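Local coordinates for protein putative phosphomannomutase (Thermus thermophilus, PDB 1TUO) that probably acts as a magnesium-dependent phosphosugar mutase of the phosphohexose mutase family, shifting a phosphate group between positions on its sugar substrate, at residues Phe279-Asn290 / Leu304-Val313; Pro267-Arg278 / Ile329-Pro340. All coordinates share one frame; numbering follows the deposited sequence.

Contact 1: residues Phe279-Asn290 / Leu304-Val313; sequences FRKGHRGRAVKN and LGFGVTTTPV
Phe279 and Phe306 meet at a slant, CD1 against CD1 at 3.7 Å, with their ring planes 39° apart. The far rim of the Phe279 ring rests on Leu304, its CE2 3.8 Å from Leu304 CB. Because CG of Phe279 lies anti to the backbone N (chi1 173°), the ring reaches from its helix end to the last turn of helix 296-304; NH1 of Arg284 lies over one of its faces, toward the rim. Farther on, strands 286-290 and 308-311 run parallel, zipped by backbone bonds such as Ala287 N to Gly307 O and Lys289 N to Thr309 O, both 2.9 Å. Arg286, extended from CG to NE, donates a hydrogen bond from NH1 to Thr309 OG1 at 3.0 Å; the hydroxyl sits in the guanidinium plane, while NH2 forms a salt bridge with Glu321. The side chains of Val288 and Thr311 cross at about a right angle, CG1 against CG2. On the opposite face Lys289 lays CG against Val308 CG1 (3.9 Å), its ammonium continuing to Asp298. The pairing is the core of a beta-alpha-beta unit: helix 296-304 packs on the Lys289 and Thr310 face, helix 315-322 on the Val288 and Thr311 face, and strand 308-311 edges the four-stranded sheet.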
loop_
_atom_site.group_PDB
_atom_site.type_symbol
_atom_site.label_atom_id
_atom_site.label_comp_id
_atom_site.label_asym_id
_atom_site.label_seq_id
_atom_site.Cartn_x
_atom_site.Cartn_y
_atom_site.Cartn_z
ATOM N N PHE A 279 -7.206 -17.499 -6.587
ATOM C CA PHE A 279 -7.368 -18.273 -7.806
ATOM C C PHE A 279 -8.107 -19.570 -7.496
ATOM O O PHE A 279 -9.011 -19.975 -8.235
ATOM C CB PHE A 279 -6.014 -18.620 -8.419
ATOM C CG PHE A 279 -6.112 -19.566 -9.577
ATOM C CD1 PHE A 279 -6.416 -19.101 -10.848
ATOM C CD2 PHE A 279 -5.942 -20.933 -9.386
ATOM C CE1 PHE A 279 -6.551 -19.986 -11.915
ATOM C CE2 PHE A 279 -6.076 -21.823 -10.445
ATOM C CZ PHE A 279 -6.383 -21.345 -11.711
ATOM N N ARG A 280 -7.715 -20.226 -6.410
ATOM C CA ARG A 280 -8.348 -21.487 -6.038
ATOM C C ARG A 280 -9.803 -21.295 -5.602
ATOM O O ARG A 280 -10.589 -22.235 -5.654
ATOM C CB ARG A 280 -7.533 -22.201 -4.948
ATOM C CG ARG A 280 -6.169 -22.680 -5.452
ATOM C CD ARG A 280 -5.278 -23.279 -4.361
ATOM N NE ARG A 280 -5.689 -24.618 -3.936
ATOM C CZ ARG A 280 -4.959 -25.398 -3.142
ATOM N NH1 ARG A 280 -3.784 -24.971 -2.692
ATOM N NH2 ARG A 280 -5.398 -26.601 -2.792
ATOM N N LYS A 281 -10.156 -20.084 -5.179
ATOM C CA LYS A 281 -11.535 -19.800 -4.779
ATOM C C LYS A 281 -12.403 -19.617 -6.016
ATOM O O LYS A 281 -13.625 -19.498 -5.912
ATOM C CB LYS A 281 -11.624 -18.539 -3.915
ATOM C CG LYS A 281 -11.307 -18.761 -2.451
ATOM C CD LYS A 281 -11.587 -17.512 -1.621
ATOM C CE LYS A 281 -13.066 -17.158 -1.619
ATOM N NZ LYS A 281 -13.358 -15.971 -0.763
ATOM N N GLY A 282 -11.772 -19.575 -7.185
ATOM C CA GLY A 282 -12.527 -19.420 -8.414
ATOM C C GLY A 282 -12.382 -18.099 -9.148
ATOM O O GLY A 282 -12.938 -17.940 -10.235
ATOM N N HIS A 283 -11.652 -17.150 -8.569
ATOM C CA HIS A 283 -11.456 -15.858 -9.224
ATOM C C HIS A 283 -10.681 -16.064 -10.522
ATOM O O HIS A 283 -9.672 -16.771 -10.549
ATOM C CB HIS A 283 -10.669 -14.899 -8.328
ATOM C CG HIS A 283 -11.398 -14.470 -7.093
ATOM N ND1 HIS A 283 -11.782 -15.356 -6.109
ATOM C CD2 HIS A 283 -11.784 -13.244 -6.667
ATOM C CE1 HIS A 283 -12.370 -14.694 -5.129
ATOM N NE2 HIS A 283 -12.384 -13.410 -5.443
ATOM N N ARG A 284 -11.152 -15.440 -11.595
ATOM C CA ARG A 284 -10.487 -15.560 -12.883
ATOM C C ARG A 284 -10.020 -14.206 -13.386
ATOM O O ARG A 284 -10.391 -13.166 -12.842
ATOM C CB ARG A 284 -11.421 -16.204 -13.911
ATOM C CG ARG A 284 -10.950 -17.574 -14.380
ATOM C CD ARG A 284 -10.728 -18.505 -13.199
ATOM N NE ARG A 284 -10.193 -19.805 -13.599
ATOM C CZ ARG A 284 -9.878 -20.772 -12.744
ATOM N NH1 ARG A 284 -10.045 -20.589 -11.440
ATOM N NH2 ARG A 284 -9.404 -21.927 -13.190
ATOM N N GLY A 285 -9.204 -14.233 -14.430
ATOM C CA GLY A 285 -8.682 -13.004 -14.991
ATOM C C GLY A 285 -7.172 -13.009 -14.869
ATOM O O GLY A 285 -6.551 -14.065 -14.797
ATOM N N ARG A 286 -6.576 -11.828 -14.832
ATOM C CA ARG A 286 -5.128 -11.732 -14.733
ATOM C C ARG A 286 -4.672 -11.085 -13.433
ATOM O O ARG A 286 -5.443 -10.419 -12.744
ATOM C CB ARG A 286 -4.594 -10.931 -15.919
ATOM C CG ARG A 286 -5.330 -9.623 -16.095
ATOM C CD ARG A 286 -4.939 -8.869 -17.358
ATOM N NE ARG A 286 -5.740 -7.654 -17.471
ATOM C CZ ARG A 286 -5.247 -6.436 -17.675
ATOM N NH1 ARG A 286 -3.936 -6.247 -17.799
ATOM N NH2 ARG A 286 -6.069 -5.402 -17.738
ATOM N N ALA A 287 -3.410 -11.314 -13.098
ATOM C CA ALA A 287 -2.807 -10.728 -11.913
ATOM C C ALA A 287 -1.912 -9.628 -12.469
ATOM O O ALA A 287 -1.292 -9.806 -13.519
ATOM C CB ALA A 287 -1.969 -11.771 -11.175
ATOM N N VAL A 288 -1.848 -8.491 -11.782
ATOM C CA VAL A 288 -1.016 -7.384 -12.236
ATOM C C VAL A 288 0.074 -7.150 -11.194
ATOM O O VAL A 288 -0.202 -7.146 -9.999
ATOM C CB VAL A 288 -1.850 -6.095 -12.412
ATOM C CG1 VAL A 288 -1.011 -5.018 -13.096
ATOM C CG2 VAL A 288 -3.114 -6.403 -13.214
ATOM N N LYS A 289 1.310 -6.978 -11.652
ATOM C CA LYS A 289 2.439 -6.767 -10.742
ATOM C C LYS A 289 3.421 -5.759 -11.313
ATOM O O LYS A 289 3.571 -5.659 -12.530
ATOM C CB LYS A 289 3.180 -8.092 -10.506
ATOM C CG LYS A 289 3.646 -8.771 -11.799
ATOM C CD LYS A 289 4.681 -9.880 -11.560
ATOM C CE LYS A 289 6.100 -9.384 -11.841
ATOM N NZ LYS A 289 7.128 -10.477 -11.837
ATOM N N ASN A 290 4.093 -4.999 -10.452
ATOM C CA ASN A 290 5.071 -4.069 -10.991
ATOM C C ASN A 290 6.367 -4.829 -11.272
ATOM O O ASN A 290 6.508 -6.004 -10.913
ATOM C CB ASN A 290 5.299 -2.850 -10.069
ATOM C CG ASN A 290 6.144 -3.156 -8.838
ATOM O OD1 ASN A 290 6.965 -4.075 -8.821
ATOM N ND2 ASN A 290 5.967 -2.337 -7.803
ATOM N N LEU A 304 -0.682 -22.651 -13.260
ATOM C CA LEU A 304 -2.098 -22.854 -12.960
ATOM C C LEU A 304 -3.104 -22.348 -13.992
ATOM O O LEU A 304 -4.265 -22.770 -13.980
ATOM C CB LEU A 304 -2.429 -22.257 -11.592
ATOM C CG LEU A 304 -1.632 -22.846 -10.426
ATOM C CD1 LEU A 304 -2.125 -22.242 -9.127
ATOM C CD2 LEU A 304 -1.780 -24.368 -10.399
ATOM N N GLY A 305 -2.684 -21.436 -14.861
ATOM C CA GLY A 305 -3.593 -20.955 -15.885
ATOM C C GLY A 305 -4.200 -19.563 -15.815
ATOM O O GLY A 305 -5.392 -19.404 -16.087
ATOM N N PHE A 306 -3.413 -18.557 -15.440
ATOM C CA PHE A 306 -3.917 -17.186 -15.412
ATOM C C PHE A 306 -2.850 -16.228 -15.921
ATOM O O PHE A 306 -1.657 -16.427 -15.693
ATOM C CB PHE A 306 -4.416 -16.764 -14.012
ATOM C CG PHE A 306 -3.361 -16.758 -12.935
ATOM C CD1 PHE A 306 -3.201 -17.856 -12.094
ATOM C CD2 PHE A 306 -2.575 -15.629 -12.716
ATOM C CE1 PHE A 306 -2.282 -17.832 -11.045
ATOM C CE2 PHE A 306 -1.648 -15.595 -11.669
ATOM C CZ PHE A 306 -1.504 -16.698 -10.832
ATOM N N GLY A 307 -3.287 -15.195 -16.628
ATOM C CA GLY A 307 -2.349 -14.241 -17.180
ATOM C C GLY A 307 -1.711 -13.348 -16.138
ATOM O O GLY A 307 -2.253 -13.158 -15.047
ATOM N N VAL A 308 -0.542 -12.814 -16.476
ATOM C CA VAL A 308 0.172 -11.915 -15.579
ATOM C C VAL A 308 0.675 -10.725 -16.373
ATOM O O VAL A 308 1.403 -10.881 -17.352
ATOM C CB VAL A 308 1.372 -12.610 -14.908
ATOM C CG1 VAL A 308 2.103 -11.624 -14.000
ATOM C CG2 VAL A 308 0.893 -13.800 -14.103
ATOM N N THR A 309 0.261 -9.533 -15.950
ATOM C CA THR A 309 0.666 -8.297 -16.599
ATOM C C THR A 309 1.713 -7.624 -15.732
ATOM O O THR A 309 1.519 -7.496 -14.531
ATOM C CB THR A 309 -0.529 -7.344 -16.757
ATOM O OG1 THR A 309 -1.487 -7.930 -17.650
ATOM C CG2 THR A 309 -0.071 -5.994 -17.303
ATOM N N THR A 310 2.819 -7.208 -16.342
ATOM C CA THR A 310 3.891 -6.537 -15.613
ATOM C C THR A 310 3.906 -5.065 -15.986
ATOM O O THR A 310 3.892 -4.712 -17.166
ATOM C CB THR A 310 5.263 -7.158 -15.941
ATOM O OG1 THR A 310 5.253 -8.542 -15.572
ATOM C CG2 THR A 310 6.377 -6.445 -15.178
ATOM N N THR A 311 3.937 -4.209 -14.973
ATOM C CA THR A 311 3.933 -2.770 -15.184
ATOM C C THR A 311 5.129 -2.104 -14.517
ATOM O O THR A 311 5.772 -2.684 -13.647
ATOM C CB THR A 311 2.683 -2.138 -14.575
ATOM O OG1 THR A 311 2.684 -2.367 -13.158
ATOM C CG2 THR A 311 1.426 -2.748 -15.179
ATOM N N PRO A 312 5.456 -0.877 -14.942
ATOM C CA PRO A 312 6.586 -0.173 -14.329
ATOM C C PRO A 312 6.154 0.119 -12.897
ATOM O O PRO A 312 4.970 0.017 -12.577
ATOM C CB PRO A 312 6.683 1.102 -15.159
ATOM C CG PRO A 312 6.195 0.659 -16.516
ATOM C CD PRO A 312 4.988 -0.173 -16.149
ATOM N N VAL A 313 7.094 0.477 -12.031
ATOM C CA VAL A 313 6.732 0.788 -10.654
ATOM C C VAL A 313 5.863 2.045 -10.621
ATOM O O VAL A 313 6.134 3.027 -11.316
ATOM C CB VAL A 313 7.985 0.993 -9.776
ATOM C CG1 VAL A 313 7.577 1.485 -8.388
ATOM C CG2 VAL A 313 8.752 -0.315 -9.664
#

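Contact 2: residues Pro267-Arg278 / Ile329-Pro340; sequences PHQVLTTLALYR and IGGEESGGVGYP
The carbonyl O of His268, a residue whose ring atom CE1 rests 3.7 Å from Glu333 CB, is gripped twice from one turn farther along the helix. Thr272 N reaches His268 O at 3.0 Å, and Thr272 OG1 reaches the same His268 O at 2.8 Å. The imidazole is in turn fixed by a hydrogen bond from Thr294 N to its ND1. Beside it Pro267 lies against the type I turn from Glu332 to Gly335, its CB 3.4 Å from Glu333 O. The turn and the glycine before it read GEESG, which corresponds to the sugar-recognition loop of phosphohexomutases, so the start of the helix probably backs the substrate pocket. Deeper in, packing is apolar and close. Leu271 CD1 sits 3.9 Å from Ile329 CD1 and also covers Gly331 CA, where a beta carbon would collide with it. Ile329 CD1 further touches Leu274 and Ala275, and Leu274 CD1 lies 3.4 Å from Tyr339 OH, a hydroxyl hydrogen-bonded to Thr351. At the far end a bend at chi3 (71°) swings the Arg278 guanidinium so that one face receives the ring edge of Tyr339, CD1 standing 3.7 Å from CZ of Arg278, with the planes 66° apart. Arg278 NH2 meanwhile binds both Glu341 and the carbonyl of Phe328. With an alanine here, Glu341 would probably lose its cationic mate and the Tyr339 edge the flat group it abuts. The 267-278 helix segment runs nearly antiparallel to strand 329-331, flanked by helix 296-304 at Leu271 and Ala275, while helix 348-362 packs on Val337 and Tyr339.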
loop_
_atom_site.group_PDB
_atom_site.type_symbol
_atom_site.label_atom_id
_atom_site.label_comp_id
_atom_site.label_asym_id
_atom_site.label_seq_id
_atom_site.Cartn_x
_atom_site.Cartn_y
_atom_site.Cartn_z
ATOM N N PRO A 267 6.399 -9.135 1.145
ATOM C CA PRO A 267 5.374 -8.808 0.150
ATOM C C PRO A 267 5.207 -9.797 -0.994
ATOM O O PRO A 267 4.093 -9.996 -1.478
ATOM C CB PRO A 267 5.807 -7.434 -0.340
ATOM C CG PRO A 267 6.350 -6.818 0.918
ATOM C CD PRO A 267 7.202 -7.938 1.468
ATOM N N HIS A 268 6.307 -10.394 -1.435
ATOM C CA HIS A 268 6.272 -11.360 -2.531
ATOM C C HIS A 268 5.552 -12.610 -2.052
ATOM O O HIS A 268 4.776 -13.219 -2.791
ATOM C CB HIS A 268 7.698 -11.711 -2.959
ATOM C CG HIS A 268 8.529 -10.514 -3.307
ATOM N ND1 HIS A 268 8.401 -9.840 -4.504
ATOM C CD2 HIS A 268 9.464 -9.843 -2.594
ATOM C CE1 HIS A 268 9.224 -8.805 -4.511
ATOM N NE2 HIS A 268 9.878 -8.783 -3.364
ATOM N N GLN A 269 5.818 -12.985 -0.805
ATOM C CA GLN A 269 5.184 -14.154 -0.220
ATOM C C GLN A 269 3.705 -13.864 -0.002
ATOM O O GLN A 269 2.853 -14.700 -0.291
ATOM C CB GLN A 269 5.864 -14.515 1.098
ATOM C CG GLN A 269 7.298 -15.025 0.904
ATOM C CD GLN A 269 8.034 -15.225 2.216
ATOM O OE1 GLN A 269 8.437 -14.261 2.864
ATOM N NE2 GLN A 269 8.211 -16.479 2.615
ATOM N N VAL A 270 3.394 -12.672 0.489
ATOM C CA VAL A 270 1.997 -12.321 0.709
ATOM C C VAL A 270 1.231 -12.291 -0.602
ATOM O O VAL A 270 0.155 -12.881 -0.718
ATOM C CB VAL A 270 1.859 -10.943 1.378
ATOM C CG1 VAL A 270 0.414 -10.438 1.264
ATOM C CG2 VAL A 270 2.268 -11.041 2.828
ATOM N N LEU A 271 1.789 -11.599 -1.591
ATOM C CA LEU A 271 1.126 -11.473 -2.883
ATOM C C LEU A 271 0.867 -12.810 -3.564
ATOM O O LEU A 271 -0.247 -13.070 -4.023
ATOM C CB LEU A 271 1.946 -10.578 -3.816
ATOM C CG LEU A 271 1.355 -10.377 -5.211
ATOM C CD1 LEU A 271 -0.020 -9.713 -5.124
ATOM C CD2 LEU A 271 2.319 -9.521 -6.030
ATOM N N THR A 272 1.886 -13.661 -3.634
ATOM C CA THR A 272 1.709 -14.957 -4.285
ATOM C C THR A 272 0.788 -15.887 -3.500
ATOM O O THR A 272 0.006 -16.636 -4.092
ATOM C CB THR A 272 3.069 -15.659 -4.529
ATOM O OG1 THR A 272 3.769 -15.821 -3.290
ATOM C CG2 THR A 272 3.911 -14.834 -5.483
ATOM N N THR A 273 0.876 -15.844 -2.174
ATOM C CA THR A 273 0.025 -16.685 -1.336
ATOM C C THR A 273 -1.436 -16.285 -1.554
ATOM O O THR A 273 -2.303 -17.143 -1.700
ATOM C CB THR A 273 0.374 -16.532 0.166
ATOM O OG1 THR A 273 1.698 -17.037 0.406
ATOM C CG2 THR A 273 -0.614 -17.308 1.028
ATOM N N LEU A 274 -1.703 -14.982 -1.594
ATOM C CA LEU A 274 -3.070 -14.510 -1.802
ATOM C C LEU A 274 -3.519 -14.725 -3.243
ATOM O O LEU A 274 -4.698 -14.956 -3.505
ATOM C CB LEU A 274 -3.199 -13.028 -1.414
ATOM C CG LEU A 274 -3.152 -12.758 0.097
ATOM C CD1 LEU A 274 -3.380 -11.269 0.356
ATOM C CD2 LEU A 274 -4.219 -13.590 0.820
ATOM N N ALA A 275 -2.587 -14.662 -4.189
ATOM C CA ALA A 275 -2.959 -14.886 -5.581
ATOM C C ALA A 275 -3.414 -16.337 -5.717
ATOM O O ALA A 275 -4.415 -16.626 -6.371
ATOM C CB ALA A 275 -1.776 -14.622 -6.512
ATOM N N LEU A 276 -2.680 -17.244 -5.082
ATOM C CA LEU A 276 -3.014 -18.663 -5.144
ATOM C C LEU A 276 -4.363 -18.928 -4.492
ATOM O O LEU A 276 -5.203 -19.623 -5.051
ATOM C CB LEU A 276 -1.947 -19.498 -4.435
ATOM C CG LEU A 276 -2.205 -21.008 -4.372
ATOM C CD1 LEU A 276 -2.282 -21.575 -5.782
ATOM C CD2 LEU A 276 -1.078 -21.681 -3.599
ATOM N N TYR A 277 -4.555 -18.373 -3.304
ATOM C CA TYR A 277 -5.801 -18.549 -2.572
ATOM C C TYR A 277 -7.005 -18.040 -3.364
ATOM O O TYR A 277 -8.007 -18.745 -3.500
ATOM C CB TYR A 277 -5.723 -17.824 -1.225
ATOM C CG TYR A 277 -7.008 -17.902 -0.429
ATOM C CD1 TYR A 277 -7.761 -16.757 -0.167
ATOM C CD2 TYR A 277 -7.484 -19.125 0.036
ATOM C CE1 TYR A 277 -8.961 -16.834 0.540
ATOM C CE2 TYR A 277 -8.683 -19.212 0.742
ATOM C CZ TYR A 277 -9.415 -18.066 0.988
ATOM O OH TYR A 277 -10.612 -18.154 1.667
ATOM N N ARG A 278 -6.905 -16.828 -3.898
ATOM C CA ARG A 278 -8.012 -16.257 -4.657
ATOM C C ARG A 278 -8.272 -17.042 -5.937
ATOM O O ARG A 278 -9.424 -17.238 -6.328
ATOM C CB ARG A 278 -7.736 -14.780 -4.970
ATOM C CG ARG A 278 -7.905 -13.871 -3.756
ATOM C CD ARG A 278 -7.302 -12.480 -3.976
ATOM N NE ARG A 278 -8.037 -11.638 -4.924
ATOM C CZ ARG A 278 -9.217 -11.066 -4.682
ATOM N NH1 ARG A 278 -9.826 -11.241 -3.518
ATOM N NH2 ARG A 278 -9.779 -10.287 -5.602
ATOM N N ILE A 329 -6.314 -9.466 -8.948
ATOM C CA ILE A 329 -5.385 -9.039 -7.905
ATOM C C ILE A 329 -4.284 -8.186 -8.523
ATOM O O ILE A 329 -3.947 -8.349 -9.693
ATOM C CB ILE A 329 -4.761 -10.255 -7.171
ATOM C CG1 ILE A 329 -4.144 -9.803 -5.844
ATOM C CG2 ILE A 329 -3.703 -10.915 -8.047
ATOM C CD1 ILE A 329 -3.692 -10.965 -4.955
ATOM N N GLY A 330 -3.742 -7.255 -7.743
ATOM C CA GLY A 330 -2.672 -6.404 -8.243
ATOM C C GLY A 330 -1.720 -6.121 -7.101
ATOM O O GLY A 330 -2.158 -5.811 -5.997
ATOM N N GLY A 331 -0.419 -6.215 -7.337
ATOM C CA GLY A 331 0.479 -5.969 -6.225
ATOM C C GLY A 331 1.825 -5.372 -6.548
ATOM O O GLY A 331 2.288 -5.388 -7.691
ATOM N N GLU A 332 2.449 -4.836 -5.506
ATOM C CA GLU A 332 3.763 -4.227 -5.609
ATOM C C GLU A 332 4.727 -4.944 -4.670
ATOM O O GLU A 332 4.311 -5.685 -3.781
ATOM C CB GLU A 332 3.682 -2.755 -5.227
ATOM C CG GLU A 332 2.795 -1.930 -6.127
ATOM C CD GLU A 332 2.700 -0.501 -5.655
ATOM O OE1 GLU A 332 2.519 0.396 -6.501
ATOM O OE2 GLU A 332 2.801 -0.281 -4.430
ATOM N N GLU A 333 6.016 -4.712 -4.868
ATOM C CA GLU A 333 7.039 -5.336 -4.043
ATOM C C GLU A 333 7.138 -4.684 -2.665
ATOM O O GLU A 333 7.905 -5.134 -1.815
ATOM C CB GLU A 333 8.387 -5.254 -4.760
ATOM C CG GLU A 333 8.509 -4.048 -5.668
ATOM C CD GLU A 333 8.285 -2.739 -4.939
ATOM O OE1 GLU A 333 7.548 -1.880 -5.470
ATOM O OE2 GLU A 333 8.851 -2.572 -3.837
ATOM N N SER A 334 6.344 -3.638 -2.449
ATOM C CA SER A 334 6.357 -2.903 -1.184
ATOM C C SER A 334 5.273 -3.256 -0.173
ATOM O O SER A 334 5.182 -2.624 0.883
ATOM C CB SER A 334 6.302 -1.402 -1.462
ATOM O OG SER A 334 7.495 -0.971 -2.087
ATOM N N GLY A 335 4.449 -4.250 -0.486
ATOM C CA GLY A 335 3.411 -4.649 0.446
ATOM C C GLY A 335 2.028 -4.135 0.100
ATOM O O GLY A 335 1.049 -4.479 0.766
ATOM N N GLY A 336 1.944 -3.297 -0.925
ATOM C CA GLY A 336 0.652 -2.770 -1.329
ATOM C C GLY A 336 -0.031 -3.777 -2.236
ATOM O O GLY A 336 0.563 -4.249 -3.203
ATOM N N VAL A 337 -1.275 -4.111 -1.918
ATOM C CA VAL A 337 -2.043 -5.064 -2.716
ATOM C C VAL A 337 -3.437 -4.492 -2.943
ATOM O O VAL A 337 -4.050 -3.954 -2.019
ATOM C CB VAL A 337 -2.203 -6.419 -2.004
ATOM C CG1 VAL A 337 -2.844 -7.432 -2.962
ATOM C CG2 VAL A 337 -0.846 -6.921 -1.505
ATOM N N GLY A 338 -3.927 -4.616 -4.172
ATOM C CA GLY A 338 -5.249 -4.120 -4.504
ATOM C C GLY A 338 -6.153 -5.249 -4.971
ATOM O O GLY A 338 -5.692 -6.234 -5.549
ATOM N N TYR A 339 -7.446 -5.092 -4.718
ATOM C CA TYR A 339 -8.450 -6.086 -5.078
ATOM C C TYR A 339 -9.506 -5.361 -5.908
ATOM O O TYR A 339 -10.324 -4.608 -5.379
ATOM C CB TYR A 339 -9.035 -6.666 -3.789
ATOM C CG TYR A 339 -7.938 -7.125 -2.851
ATOM C CD1 TYR A 339 -7.287 -8.351 -3.043
ATOM C CD2 TYR A 339 -7.483 -6.294 -1.830
ATOM C CE1 TYR A 339 -6.207 -8.728 -2.238
ATOM C CE2 TYR A 339 -6.408 -6.657 -1.029
ATOM C CZ TYR A 339 -5.773 -7.871 -1.235
ATOM O OH TYR A 339 -4.699 -8.210 -0.439
ATOM N N PRO A 340 -9.489 -5.581 -7.231
ATOM C CA PRO A 340 -10.403 -4.972 -8.204
ATOM C C PRO A 340 -11.888 -4.868 -7.851
ATOM O O PRO A 340 -12.492 -3.809 -8.030
ATOM C CB PRO A 340 -10.147 -5.782 -9.484
ATOM C CG PRO A 340 -9.584 -7.083 -8.982
ATOM C CD PRO A 340 -8.690 -6.646 -7.865
#

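In the fold
Contacts 1 and 2 lie about 10 Å apart, centre to centre, within the third alpha/beta/alpha domain of the phosphohexomutase fold. Helix 267-280 serves both: its body belongs to contact 2, its last residues, through Phe279, to contact 1. Along the chain, 267-278 leads directly into 279-290, then come 304-313 and 329-340, so contact 2 spans contact 1. Both reach one four-stranded sheet, ordered 308-311, 286-290, 327-331, 337-339: contact 1 pairs its first two strands, and contact 2 lays a helix on its last two. Val288 O with Gly331 N and Asn290 ND2 with Glu333 OE1 probably hydrogen-bond between them, the first continuing the sheet, the second tying the end of strand 286-290 to the likely sugar-recognition loop.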